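Local coordinates for penicillin-binding protein 2B (Streptococcus pneumoniae, PDB 2WAD) that cross-links adjacent glycan strands of cell wall peptidoglycan as a penicillin-binding transpeptidase of the elongasome, at residues Lys325-Ser330 with Ala666-Asn671. Sequence-based numbering, arbitrary orientation.
Sequences KSYFNS and ARDIIN
Tyr327 and Asp668 face each other from two helices whose backbones stay well apart: the CA atoms of this pair, the nearest across the two segments, are 10.7 Å from one another, and side chains alone make the contact, with the tyrosine supplying most of the reach. Both CB atoms point toward the opposite helix. The phenol of Tyr327 spans most of the gap and donates from OH to Asp668 OD1 over 2.7 Å. Seen from the ring, OD1 sits at the edge and in plane, where it also comes within 3.5 Å of Tyr327 CE2; seen from the carboxylate, the hydroxyl arrives from above, 41° out of the plane. With CG beside the backbone N (chi1 -74°), Asp668 holds its carboxylate where OD1 meets the phenol and OD2 the guanidinium.

The second oxygen is taken by the preceding residue. Arg667 bends at chi3 (73°), which turns the NE/NH2 edge of the guanidinium to Asp668, with OD2 in the guanidinium plane; NE and NH2 both bind Asp668 OD2, at 2.9 and 3.1 Å, from the same face of the carboxylate. A water closes the circuit, giving a hydrogen bond to Tyr327 OH and receiving one from Arg667 NH2 at 2.8 Å. Arg667 NH2 and Tyr327 OH themselves lie 3.8 Å apart, with no direct hydrogen bond between them.

The two segments belong to helices 314-334 and 661-676 of the transpeptidase domain, the latter packing Ala666 and Ile670 on strand 645-650 of the antiparallel sheet. Tyr327 also rests on Val661, Ala664 and Ile665, while Arg667 NH1 reaches Ala603 O. This small polar bridge lies at the surface, away from Ser386, the assigned acyl-ester nucleophile.

With its oxygens divided between a phenol and a guanidinium, the Asp668 carboxylate is restrained in its rotation, and the adjacent positive charge probably favours its ionised form.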
loop_
_atom_site.group_PDB
_atom_site.type_symbol
_atom_site.label_atom_id
_atom_site.label_comp_id
_atom_site.label_asym_id
_atom_site.label_seq_id
_atom_site.Cartn_x
_atom_site.Cartn_y
_atom_site.Cartn_z
ATOM N N LYS A 325 20.091 5.827 -4.331
ATOM C CA LYS A 325 20.333 7.102 -4.965
ATOM C C LYS A 325 21.814 7.243 -5.366
ATOM O O LYS A 325 22.141 7.713 -6.457
ATOM C CB LYS A 325 19.850 8.232 -4.047
ATOM C CG LYS A 325 19.336 9.424 -4.847
ATOM C CD LYS A 325 18.957 10.609 -3.982
ATOM C CE LYS A 325 18.518 11.747 -4.900
ATOM N NZ LYS A 325 18.081 12.962 -4.143
ATOM N N SER A 326 22.709 6.780 -4.507
ATOM C CA SER A 326 24.125 6.769 -4.853
ATOM C C SER A 326 24.460 5.938 -6.109
ATOM O O SER A 326 25.037 6.441 -7.083
ATOM C CB SER A 326 24.951 6.336 -3.635
ATOM O OG SER A 326 26.299 6.172 -4.030
ATOM N N TYR A 327 24.071 4.664 -6.107
ATOM C CA TYR A 327 24.203 3.842 -7.297
ATOM C C TYR A 327 23.501 4.368 -8.550
ATOM O O TYR A 327 24.072 4.386 -9.647
ATOM C CB TYR A 327 23.760 2.394 -7.025
ATOM C CG TYR A 327 24.796 1.507 -6.381
ATOM C CD1 TYR A 327 25.719 0.799 -7.153
ATOM C CD2 TYR A 327 24.849 1.362 -4.993
ATOM C CE1 TYR A 327 26.648 -0.029 -6.552
ATOM C CE2 TYR A 327 25.768 0.535 -4.393
ATOM C CZ TYR A 327 26.666 -0.159 -5.172
ATOM O OH TYR A 327 27.576 -0.992 -4.552
ATOM N N PHE A 328 22.250 4.785 -8.438
ATOM C CA PHE A 328 21.576 5.259 -9.658
ATOM C C PHE A 328 22.265 6.465 -10.299
ATOM O O PHE A 328 22.361 6.524 -11.515
ATOM C CB PHE A 328 20.092 5.608 -9.434
ATOM C CG PHE A 328 19.275 5.562 -10.707
ATOM C CD1 PHE A 328 18.702 4.374 -11.141
ATOM C CD2 PHE A 328 19.107 6.696 -11.491
ATOM C CE1 PHE A 328 17.966 4.315 -12.325
ATOM C CE2 PHE A 328 18.378 6.664 -12.679
ATOM C CZ PHE A 328 17.807 5.460 -13.104
ATOM N N ASN A 329 22.690 7.448 -9.503
ATOM C CA ASN A 329 23.406 8.602 -10.056
ATOM C C ASN A 329 24.733 8.222 -10.694
ATOM O O ASN A 329 25.106 8.783 -11.713
ATOM C CB ASN A 329 23.645 9.683 -8.990
ATOM C CG ASN A 329 22.444 10.607 -8.797
ATOM O OD1 ASN A 329 21.857 11.120 -9.758
ATOM N ND2 ASN A 329 22.072 10.807 -7.554
ATOM N N SER A 330 25.439 7.264 -10.102
ATOM C CA SER A 330 26.675 6.771 -10.703
ATOM C C SER A 330 26.385 6.172 -12.079
ATOM O O SER A 330 27.073 6.463 -13.071
ATOM C CB SER A 330 27.313 5.728 -9.773
ATOM O OG SER A 330 28.670 5.512 -10.112
ATOM N N ALA A 666 22.468 -5.401 -3.843
ATOM C CA ALA A 666 21.938 -6.447 -2.959
ATOM C C ALA A 666 22.882 -6.734 -1.779
ATOM O O ALA A 666 22.479 -6.821 -0.620
ATOM C CB ALA A 666 21.666 -7.751 -3.775
ATOM N N ARG A 667 24.157 -6.910 -2.082
ATOM C CA ARG A 667 25.176 -7.159 -1.062
ATOM C C ARG A 667 25.256 -6.006 -0.081
ATOM O O ARG A 667 25.342 -6.201 1.132
ATOM C CB ARG A 667 26.514 -7.276 -1.800
ATOM C CG ARG A 667 27.740 -7.384 -0.883
ATOM C CD ARG A 667 28.982 -7.125 -1.719
ATOM N NE ARG A 667 29.067 -5.700 -2.048
ATOM C CZ ARG A 667 29.656 -5.227 -3.137
ATOM N NH1 ARG A 667 30.179 -6.081 -4.007
ATOM N NH2 ARG A 667 29.713 -3.913 -3.355
ATOM N N ASP A 668 25.277 -4.784 -0.606
ATOM C CA ASP A 668 25.485 -3.636 0.262
ATOM C C ASP A 668 24.255 -3.407 1.137
ATOM O O ASP A 668 24.388 -2.853 2.231
ATOM C CB ASP A 668 25.750 -2.367 -0.538
ATOM C CG ASP A 668 27.141 -2.323 -1.148
ATOM O OD1 ASP A 668 27.387 -1.375 -1.914
ATOM O OD2 ASP A 668 27.973 -3.218 -0.909
ATOM N N ILE A 669 23.069 -3.760 0.641
ATOM C CA ILE A 669 21.883 -3.714 1.497
ATOM C C ILE A 669 21.985 -4.766 2.591
ATOM O O ILE A 669 21.615 -4.509 3.737
ATOM C CB ILE A 669 20.546 -3.890 0.734
ATOM C CG1 ILE A 669 20.263 -2.673 -0.152
ATOM C CG2 ILE A 669 19.378 -4.092 1.717
ATOM C CD1 ILE A 669 19.227 -2.920 -1.261
ATOM N N ILE A 670 22.474 -5.952 2.241
ATOM C CA ILE A 670 22.650 -6.987 3.251
ATOM C C ILE A 670 23.669 -6.559 4.313
ATOM O O ILE A 670 23.421 -6.734 5.511
ATOM C CB ILE A 670 22.937 -8.377 2.622
ATOM C CG1 ILE A 670 21.664 -8.858 1.904
ATOM C CG2 ILE A 670 23.338 -9.424 3.683
ATOM C CD1 ILE A 670 21.775 -10.199 1.258
ATOM N N ASN A 671 24.805 -6.005 3.891
ATOM C CA ASN A 671 25.828 -5.562 4.845
ATOM C C ASN A 671 25.239 -4.444 5.698
ATOM O O ASN A 671 25.495 -4.376 6.892
ATOM C CB ASN A 671 27.059 -4.987 4.136
ATOM C CG ASN A 671 27.977 -6.042 3.567
ATOM O OD1 ASN A 671 27.929 -7.199 3.964
ATOM N ND2 ASN A 671 28.879 -5.624 2.674
HETATM O O HOH W 1 30.301 -2.241 -5.559
#